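Local coordinates for protein type III restriction-modification enzyme EcoP15I Mod subunit (Escherichia coli, PDB 4ZCF) that methylates one adenine of the DNA site 5'-CAGCAG-3' with S-adenosyl-L-methionine as donor, and joins the Res subunit for DNA cleavage, at residues I334-K339 against I365-D370; E187-D192 against Y247-E252. All coordinates share one frame; numbering follows the deposited sequence.

Contact 1 of 2, residues I334-K339 against I365-D370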
ATOM      1  N   ILE A 334      44.294  -6.799 -15.272  1.00 56.69           N
ATOM      2  CA  ILE A 334      45.367  -7.426 -16.028  1.00 55.95           C
ATOM      3  C   ILE A 334      45.003  -8.758 -16.617  1.00 59.64           C
ATOM      4  O   ILE A 334      44.506  -9.641 -15.917  1.00 58.06           O
ATOM      5  CB  ILE A 334      46.757  -7.333 -15.311  1.00 58.90           C
ATOM      6  CG1 ILE A 334      47.536  -6.066 -15.761  1.00 58.43           C
ATOM      7  CG2 ILE A 334      47.632  -8.599 -15.485  1.00 60.09           C
ATOM      8  CD1 ILE A 334      47.031  -4.721 -15.226  1.00 59.85           C
ATOM      9  N   HIS A 335      45.211  -8.869 -17.939  1.00 57.76           N
ATOM     10  CA  HIS A 335      44.985 -10.084 -18.706  1.00 58.01           C
ATOM     11  C   HIS A 335      45.991 -11.162 -18.215  1.00 61.95           C
ATOM     12  O   HIS A 335      47.160 -10.840 -17.998  1.00 60.65           O
ATOM     13  CB  HIS A 335      45.126  -9.791 -20.208  1.00 59.18           C
ATOM     14  CG  HIS A 335      44.622 -10.905 -21.062  1.00 63.20           C
ATOM     15  ND1 HIS A 335      45.460 -11.928 -21.485  1.00 65.12           N
ATOM     16  CD2 HIS A 335      43.364 -11.160 -21.491  1.00 65.36           C
ATOM     17  CE1 HIS A 335      44.688 -12.758 -22.165  1.00 64.73           C
ATOM     18  NE2 HIS A 335      43.420 -12.334 -22.201  1.00 65.18           N
ATOM     19  N   PRO A 336      45.554 -12.410 -17.929  1.00 60.22           N
ATOM     20  CA  PRO A 336      46.491 -13.406 -17.375  1.00 60.48           C
ATOM     21  C   PRO A 336      47.575 -13.935 -18.309  1.00 66.30           C
ATOM     22  O   PRO A 336      48.517 -14.546 -17.813  1.00 66.45           O
ATOM     23  CB  PRO A 336      45.575 -14.540 -16.891  1.00 61.87           C
ATOM     24  CG  PRO A 336      44.192 -14.050 -17.039  1.00 65.71           C
ATOM     25  CD  PRO A 336      44.203 -12.983 -18.071  1.00 61.39           C
ATOM     26  N   LYS A 337      47.445 -13.743 -19.634  1.00 63.47           N
ATOM     27  CA  LYS A 337      48.438 -14.235 -20.585  1.00 63.82           C
ATOM     28  C   LYS A 337      49.192 -13.090 -21.256  1.00 69.74           C
ATOM     29  O   LYS A 337      50.421 -13.124 -21.290  1.00 71.05           O
ATOM     30  CB  LYS A 337      47.791 -15.153 -21.618  1.00 64.56           C
ATOM     31  N   THR A 338      48.473 -12.068 -21.763  1.00 65.65           N
ATOM     32  CA  THR A 338      49.072 -10.898 -22.407  1.00 64.63           C
ATOM     33  C   THR A 338      49.781 -10.014 -21.379  1.00 68.20           C
ATOM     34  O   THR A 338      50.721  -9.297 -21.735  1.00 68.15           O
ATOM     35  CB  THR A 338      47.996 -10.090 -23.119  1.00 64.96           C
ATOM     36  N   LYS A 339      49.292 -10.041 -20.114  1.00 63.70           N
ATOM     37  CA  LYS A 339      49.756  -9.249 -18.966  1.00 63.24           C
ATOM     38  C   LYS A 339      49.570  -7.715 -19.128  1.00 66.21           C
ATOM     39  O   LYS A 339      50.113  -6.935 -18.336  1.00 65.65           O
ATOM     40  CB  LYS A 339      51.168  -9.667 -18.477  1.00 65.96           C
ATOM     41  CG  LYS A 339      51.265 -11.104 -17.952  1.00 70.12           C
ATOM     42  CD  LYS A 339      50.819 -11.223 -16.512  1.00 77.25           C
ATOM     43  CE  LYS A 339      50.762 -12.663 -16.080  1.00 94.34           C
ATOM     44  NZ  LYS A 339      50.029 -12.824 -14.794  1.00108.17           N
ATOM     45  N   ILE A 365      35.712 -14.430 -13.364  1.00 49.98           N
ATOM     46  CA  ILE A 365      36.031 -13.666 -14.569  1.00 49.12           C
ATOM     47  C   ILE A 365      36.431 -14.483 -15.805  1.00 54.54           C
ATOM     48  O   ILE A 365      37.321 -15.336 -15.734  1.00 55.39           O
ATOM     49  CB  ILE A 365      37.040 -12.548 -14.228  1.00 51.53           C
ATOM     50  CG1 ILE A 365      36.558 -11.670 -13.035  1.00 50.97           C
ATOM     51  CG2 ILE A 365      37.410 -11.704 -15.440  1.00 51.96           C
ATOM     52  CD1 ILE A 365      35.133 -11.058 -13.117  1.00 53.78           C
ATOM     53  N   ILE A 366      35.784 -14.171 -16.946  1.00 50.59           N
ATOM     54  CA  ILE A 366      36.037 -14.732 -18.278  1.00 49.42           C
ATOM     55  C   ILE A 366      36.830 -13.674 -19.088  1.00 51.08           C
ATOM     56  O   ILE A 366      36.334 -12.575 -19.327  1.00 49.94           O
ATOM     57  CB  ILE A 366      34.723 -15.189 -19.001  1.00 52.40           C
ATOM     58  CG1 ILE A 366      33.927 -16.217 -18.159  1.00 52.40           C
ATOM     59  CG2 ILE A 366      35.024 -15.739 -20.409  1.00 53.33           C
ATOM     60  CD1 ILE A 366      32.529 -16.513 -18.663  1.00 55.91           C
ATOM     61  N   PHE A 367      38.074 -14.008 -19.469  1.00 47.51           N
ATOM     62  CA  PHE A 367      38.952 -13.148 -20.264  1.00 46.01           C
ATOM     63  C   PHE A 367      38.906 -13.597 -21.712  1.00 52.48           C
ATOM     64  O   PHE A 367      38.616 -14.767 -21.981  1.00 51.75           O
ATOM     65  CB  PHE A 367      40.397 -13.255 -19.762  1.00 46.29           C
ATOM     66  CG  PHE A 367      40.663 -12.579 -18.440  1.00 46.37           C
ATOM     67  CD1 PHE A 367      40.933 -11.215 -18.379  1.00 49.07           C
ATOM     68  CD2 PHE A 367      40.675 -13.308 -17.261  1.00 46.58           C
ATOM     69  CE1 PHE A 367      41.190 -10.586 -17.151  1.00 49.48           C
ATOM     70  CE2 PHE A 367      40.944 -12.683 -16.036  1.00 49.38           C
ATOM     71  CZ  PHE A 367      41.194 -11.325 -15.988  1.00 47.89           C
ATOM     72  N   GLY A 368      39.196 -12.675 -22.628  1.00 51.28           N
ATOM     73  CA  GLY A 368      39.304 -12.988 -24.049  1.00 52.16           C
ATOM     74  C   GLY A 368      40.647 -13.636 -24.364  1.00 59.30           C
ATOM     75  O   GLY A 368      41.465 -13.856 -23.460  1.00 59.39           O
ATOM     76  N   ASP A 369      40.901 -13.949 -25.650  1.00 57.51           N
ATOM     77  CA  ASP A 369      42.179 -14.542 -26.058  1.00 58.04           C
ATOM     78  C   ASP A 369      43.323 -13.514 -25.924  1.00 63.16           C
ATOM     79  O   ASP A 369      44.492 -13.885 -25.966  1.00 64.18           O
ATOM     80  CB  ASP A 369      42.092 -15.150 -27.470  1.00 60.63           C
ATOM     81  CG  ASP A 369      41.117 -16.317 -27.587  1.00 78.65           C
ATOM     82  OD1 ASP A 369      41.295 -17.325 -26.850  1.00 79.43           O
ATOM     83  OD2 ASP A 369      40.183 -16.233 -28.432  1.00 87.46           O
ATOM     84  N   ASP A 370      42.968 -12.229 -25.716  1.00 59.03           N
ATOM     85  CA  ASP A 370      43.873 -11.107 -25.472  1.00 58.40           C
ATOM     86  C   ASP A 370      43.148  -9.969 -24.701  1.00 61.10           C
ATOM     87  O   ASP A 370      41.962 -10.081 -24.412  1.00 60.83           O
ATOM     88  CB  ASP A 370      44.540 -10.612 -26.777  1.00 59.99           C
ATOM     89  CG  ASP A 370      43.626  -9.990 -27.810  1.00 66.12           C
ATOM     90  OD1 ASP A 370      42.654  -9.315 -27.415  1.00 67.46           O
ATOM     91  OD2 ASP A 370      43.935 -10.101 -29.011  1.00 69.77           O
TER

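Contact 2 of 2, residues E187-D192 against Y247-E252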
ATOM      1  N   GLU A 187      -7.389  -4.880   7.069  1.00 35.63           N
ATOM      2  CA  GLU A 187      -7.314  -5.317   8.446  1.00 35.57           C
ATOM      3  C   GLU A 187      -6.867  -6.769   8.574  1.00 41.10           C
ATOM      4  O   GLU A 187      -6.162  -7.099   9.528  1.00 41.31           O
ATOM      5  CB  GLU A 187      -8.676  -5.131   9.118  1.00 37.88           C
ATOM      6  CG  GLU A 187      -9.297  -3.738   8.946  1.00 53.11           C
ATOM      7  CD  GLU A 187     -10.428  -3.357   9.886  1.00 73.52           C
ATOM      8  OE1 GLU A 187     -10.592  -4.030  10.930  1.00 61.26           O
ATOM      9  OE2 GLU A 187     -11.120  -2.350   9.606  1.00 74.20           O
ATOM     10  N   LEU A 188      -7.238  -7.634   7.598  1.00 37.32           N
ATOM     11  CA  LEU A 188      -6.923  -9.070   7.609  1.00 35.87           C
ATOM     12  C   LEU A 188      -5.528  -9.399   7.152  1.00 39.80           C
ATOM     13  O   LEU A 188      -5.009 -10.488   7.438  1.00 38.93           O
ATOM     14  CB  LEU A 188      -7.941  -9.852   6.773  1.00 35.55           C
ATOM     15  CG  LEU A 188      -9.445  -9.702   7.127  1.00 37.80           C
ATOM     16  CD1 LEU A 188     -10.254 -10.706   6.337  1.00 36.02           C
ATOM     17  CD2 LEU A 188      -9.707  -9.869   8.653  1.00 35.22           C
ATOM     18  N   MET A 189      -4.903  -8.425   6.468  1.00 35.79           N
ATOM     19  CA  MET A 189      -3.579  -8.525   5.892  1.00 33.18           C
ATOM     20  C   MET A 189      -2.491  -8.465   6.902  1.00 38.80           C
ATOM     21  O   MET A 189      -2.400  -7.509   7.668  1.00 39.96           O
ATOM     22  CB  MET A 189      -3.374  -7.407   4.873  1.00 35.00           C
ATOM     23  CG  MET A 189      -4.159  -7.595   3.605  1.00 39.06           C
ATOM     24  SD  MET A 189      -4.080  -6.194   2.467  1.00 43.49           S
ATOM     25  CE  MET A 189      -2.388  -6.279   2.037  1.00 40.21           C
ATOM     26  N   ARG A 190      -1.579  -9.435   6.824  1.00 36.96           N
ATOM     27  CA  ARG A 190      -0.327  -9.492   7.584  1.00 35.99           C
ATOM     28  C   ARG A 190       0.483  -8.246   7.142  1.00 43.33           C
ATOM     29  O   ARG A 190       0.315  -7.775   6.003  1.00 44.12           O
ATOM     30  CB  ARG A 190       0.434 -10.738   7.134  1.00 31.51           C
ATOM     31  CG  ARG A 190       0.553 -11.860   8.148  1.00 30.35           C
ATOM     32  CD  ARG A 190       0.921 -13.192   7.482  1.00 37.43           C
ATOM     33  NE  ARG A 190       2.306 -13.229   7.006  1.00 45.67           N
ATOM     34  CZ  ARG A 190       2.962 -14.336   6.641  1.00 61.39           C
ATOM     35  NH1 ARG A 190       2.358 -15.523   6.681  1.00 39.04           N
ATOM     36  NH2 ARG A 190       4.227 -14.263   6.230  1.00 44.49           N
ATOM     37  N   GLU A 191       1.350  -7.713   8.008  1.00 40.08           N
ATOM     38  CA  GLU A 191       2.155  -6.532   7.658  1.00 39.76           C
ATOM     39  C   GLU A 191       3.001  -6.752   6.392  1.00 42.25           C
ATOM     40  O   GLU A 191       3.139  -5.849   5.578  1.00 42.55           O
ATOM     41  CB  GLU A 191       3.026  -6.111   8.836  1.00 41.32           C
ATOM     42  CG  GLU A 191       2.210  -5.522   9.976  1.00 54.92           C
ATOM     43  CD  GLU A 191       2.383  -4.027  10.161  1.00 77.35           C
ATOM     44  OE1 GLU A 191       3.358  -3.627  10.842  1.00 65.53           O
ATOM     45  OE2 GLU A 191       1.565  -3.257   9.605  1.00 67.88           O
ATOM     46  N   ASP A 192       3.511  -7.971   6.215  1.00 37.30           N
ATOM     47  CA  ASP A 192       4.340  -8.402   5.085  1.00 35.44           C
ATOM     48  C   ASP A 192       3.475  -8.931   3.913  1.00 36.52           C
ATOM     49  O   ASP A 192       4.008  -9.519   2.983  1.00 34.50           O
ATOM     50  CB  ASP A 192       5.341  -9.480   5.581  1.00 35.92           C
ATOM     51  CG  ASP A 192       4.771 -10.836   5.980  1.00 45.03           C
ATOM     52  OD1 ASP A 192       3.533 -10.934   6.195  1.00 46.43           O
ATOM     53  OD2 ASP A 192       5.553 -11.796   6.079  1.00 50.03           O
ATOM     54  N   TYR A 247      -0.687  -3.939  -3.968  1.00 30.88           N
ATOM     55  CA  TYR A 247      -0.389  -3.096  -2.805  1.00 30.36           C
ATOM     56  C   TYR A 247       0.039  -4.006  -1.665  1.00 34.75           C
ATOM     57  O   TYR A 247      -0.217  -5.199  -1.687  1.00 32.10           O
ATOM     58  CB  TYR A 247      -1.604  -2.224  -2.374  1.00 31.07           C
ATOM     59  CG  TYR A 247      -1.825  -0.958  -3.185  1.00 31.09           C
ATOM     60  CD1 TYR A 247      -2.323  -1.015  -4.484  1.00 32.23           C
ATOM     61  CD2 TYR A 247      -1.554   0.297  -2.646  1.00 31.22           C
ATOM     62  CE1 TYR A 247      -2.495   0.137  -5.245  1.00 29.64           C
ATOM     63  CE2 TYR A 247      -1.720   1.459  -3.403  1.00 31.55           C
ATOM     64  CZ  TYR A 247      -2.212   1.373  -4.695  1.00 32.13           C
ATOM     65  OH  TYR A 247      -2.447   2.502  -5.436  1.00 33.17           O
ATOM     66  N   THR A 248       0.725  -3.438  -0.694  1.00 34.80           N
ATOM     67  CA  THR A 248       1.216  -4.122   0.493  1.00 34.89           C
ATOM     68  C   THR A 248       0.580  -3.465   1.717  1.00 39.56           C
ATOM     69  O   THR A 248       0.064  -2.351   1.597  1.00 38.99           O
ATOM     70  CB  THR A 248       2.756  -4.147   0.487  1.00 37.49           C
ATOM     71  OG1 THR A 248       3.235  -4.892   1.601  1.00 35.05           O
ATOM     72  CG2 THR A 248       3.377  -2.774   0.460  1.00 33.69           C
ATOM     73  N   LYS A 249       0.547  -4.170   2.872  1.00 36.60           N
ATOM     74  CA  LYS A 249       0.003  -3.570   4.094  1.00 35.69           C
ATOM     75  C   LYS A 249       1.041  -2.593   4.646  1.00 37.82           C
ATOM     76  O   LYS A 249       0.725  -1.445   4.943  1.00 36.29           O
ATOM     77  CB  LYS A 249      -0.351  -4.636   5.133  1.00 37.62           C
ATOM     78  CG  LYS A 249      -1.652  -4.316   5.840  1.00 40.58           C
ATOM     79  CD  LYS A 249      -1.476  -3.565   7.146  1.00 38.99           C
ATOM     80  CE  LYS A 249      -2.751  -3.573   7.958  1.00 41.16           C
ATOM     81  NZ  LYS A 249      -3.099  -4.942   8.470  1.00 40.93           N
ATOM     82  N   ASN A 250       2.296  -3.045   4.699  1.00 35.31           N
ATOM     83  CA  ASN A 250       3.433  -2.256   5.137  1.00 36.10           C
ATOM     84  C   ASN A 250       4.612  -2.529   4.222  1.00 41.06           C
ATOM     85  O   ASN A 250       5.228  -3.596   4.334  1.00 39.61           O
ATOM     86  CB  ASN A 250       3.808  -2.601   6.586  1.00 36.80           C
ATOM     87  CG  ASN A 250       4.781  -1.660   7.225  1.00 52.65           C
ATOM     88  OD1 ASN A 250       5.401  -0.812   6.580  1.00 42.90           O
ATOM     89  ND2 ASN A 250       4.952  -1.812   8.521  1.00 52.68           N
ATOM     90  N   LYS A 251       4.960  -1.530   3.366  1.00 38.46           N
ATOM     91  CA  LYS A 251       6.089  -1.591   2.441  1.00 39.58           C
ATOM     92  C   LYS A 251       7.418  -1.940   3.106  1.00 45.79           C
ATOM     93  O   LYS A 251       8.266  -2.569   2.477  1.00 46.68           O
ATOM     94  CB  LYS A 251       6.200  -0.287   1.642  1.00 43.67           C
ATOM     95  CG  LYS A 251       7.109  -0.371   0.404  1.00 57.51           C
ATOM     96  CD  LYS A 251       6.490  -1.078  -0.783  1.00 59.77           C
ATOM     97  CE  LYS A 251       7.445  -1.078  -1.944  1.00 76.43           C
ATOM     98  NZ  LYS A 251       6.844  -1.671  -3.166  1.00 90.93           N
ATOM     99  N   GLU A 252       7.570  -1.575   4.381  1.00 43.66           N
ATOM    100  CA  GLU A 252       8.756  -1.804   5.206  1.00 43.93           C
ATOM    101  C   GLU A 252       8.877  -3.268   5.599  1.00 48.62           C
ATOM    102  O   GLU A 252       9.989  -3.788   5.657  1.00 50.27           O
ATOM    103  CB  GLU A 252       8.693  -0.937   6.481  1.00 45.65           C
ATOM    104  CG  GLU A 252       8.502   0.554   6.235  1.00 61.84           C
ATOM    105  CD  GLU A 252       9.743   1.314   5.803  1.00 93.49           C
ATOM    106  OE1 GLU A 252      10.615   1.570   6.668  1.00104.91           O
ATOM    107  OE2 GLU A 252       9.835   1.674   4.608  1.00 82.11           O
TER

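Contact 1 of 2, residues I334-K339 against I365-D370
His335 joins the two segments through the edge of its imidazole: NE2-H donates to Gly368 O at 2.8 Å, almost straight at 170°. The acceptor lies in the ring plane, but seen from the carbonyl the donor stands above the C=O plane. At the other ring nitrogen, ND1 accepts the backbone N-H of Thr338 at 3.0 Å. With one nitrogen donating and one accepting, the ring cannot easily rotate, and the pattern is consistent with a neutral imidazole protonated on NE2. CG lies anti to the backbone N (chi1 -168°), which swings the ring across to the 365-370 backbone. There Asp370 CA lies over one face, offset toward the rim, while Pro336 CD approaches the opposite face. The carboxylate of Asp370 turns instead to the backbone N of Asn372.

Pro336 also serves Phe367. Its CD, made slightly positive by the adjoining nitrogen, sits 3.5 Å from the centroid of the phenyl ring, only 10° off the normal: a CH-pi contact over the face. The other face of Phe367 receives Ile365 CG2 from its own segment, so both faces of this flat ring meet carbon, which suits an aromatic here. Leu360 of helix 353-361, Cys342 and Ile375 also touch Phe367. Histidine and proline-aromatic contacts thus anchor loop to loop, holding 334-339 to the turn leaving edge strand 365-366 of a small antiparallel sheet, a peripheral part of the methylase region near the DNA.

Contact 2 of 2, residues E187-D192 against Y247-E252
Lys249 reaches across to the backbone of 187-192, and each part of its chain finds a neighbour. CB lies 3.3 Å from Arg190 O, with Glu191 O a little farther off. CG packs at 3.7 Å against CB of Met189, whose own chain bends at chi3 so that the flexible, apolar CE lies near Lys249 N. CD has Met189 O and Glu191 OE2 as its neighbours, both at longer range. The chain, already bent at chi2, bends again at chi4 (68°), which brings Lys249 NZ 2.8 Å from Met189 O, in the carbonyl plane. NZ also donates to Arg186 O, so two carbonyls near the end of helix 171-188 hold the buried ammonium; Glu115 adds a weak, long ion pair. A lysine suits this place because its inner methylenes can lie against Met189 while its ammonium donates N-H bonds to carbonyls.

The contact sits where neighbouring antiparallel strands 193-199 and 241-248 meet the loops at their ends, in the central sheet of the Rossmann-like methyltransferase domain. Here Asn250 N makes a weak bond to Glu191 O (3.1 Å), and ND2 a weak one to Glu191 OE1, the carboxylate and amide planes standing 57° apart. ND2 also donates to Glu150 of the restriction subunit, while OD1 accepts from Glu252 N in an Asx turn. On the other segment, Arg190 grips Asp192 side-on, NE to OD1 (2.7 Å) and NH2 to OD2, while its NH1 pairs with Glu434.

In the fold
Contact 2 is buried, about 12 Å from the centre of the chain, whereas contact 1 is a surface contact about 53 Å from it; their centres lie about 50 Å apart and their nearest atoms about 31 Å. They share no helix or strand. Both lie in the methylase region of the sequence; contact 2 sits at its large mixed sheet and borders the restriction subunit, while contact 1 ties a long loop to the turn that follows the edge strand of the small antiparallel sheet, untouched by any other protein chain. The chemistry follows: a lysine ammonium held by carbonyls and an amide bonded to carboxylates at the buried strand ends, against ring packing and one imidazole bond at the periphery. Each comes within about 6 Å of the bound DNA.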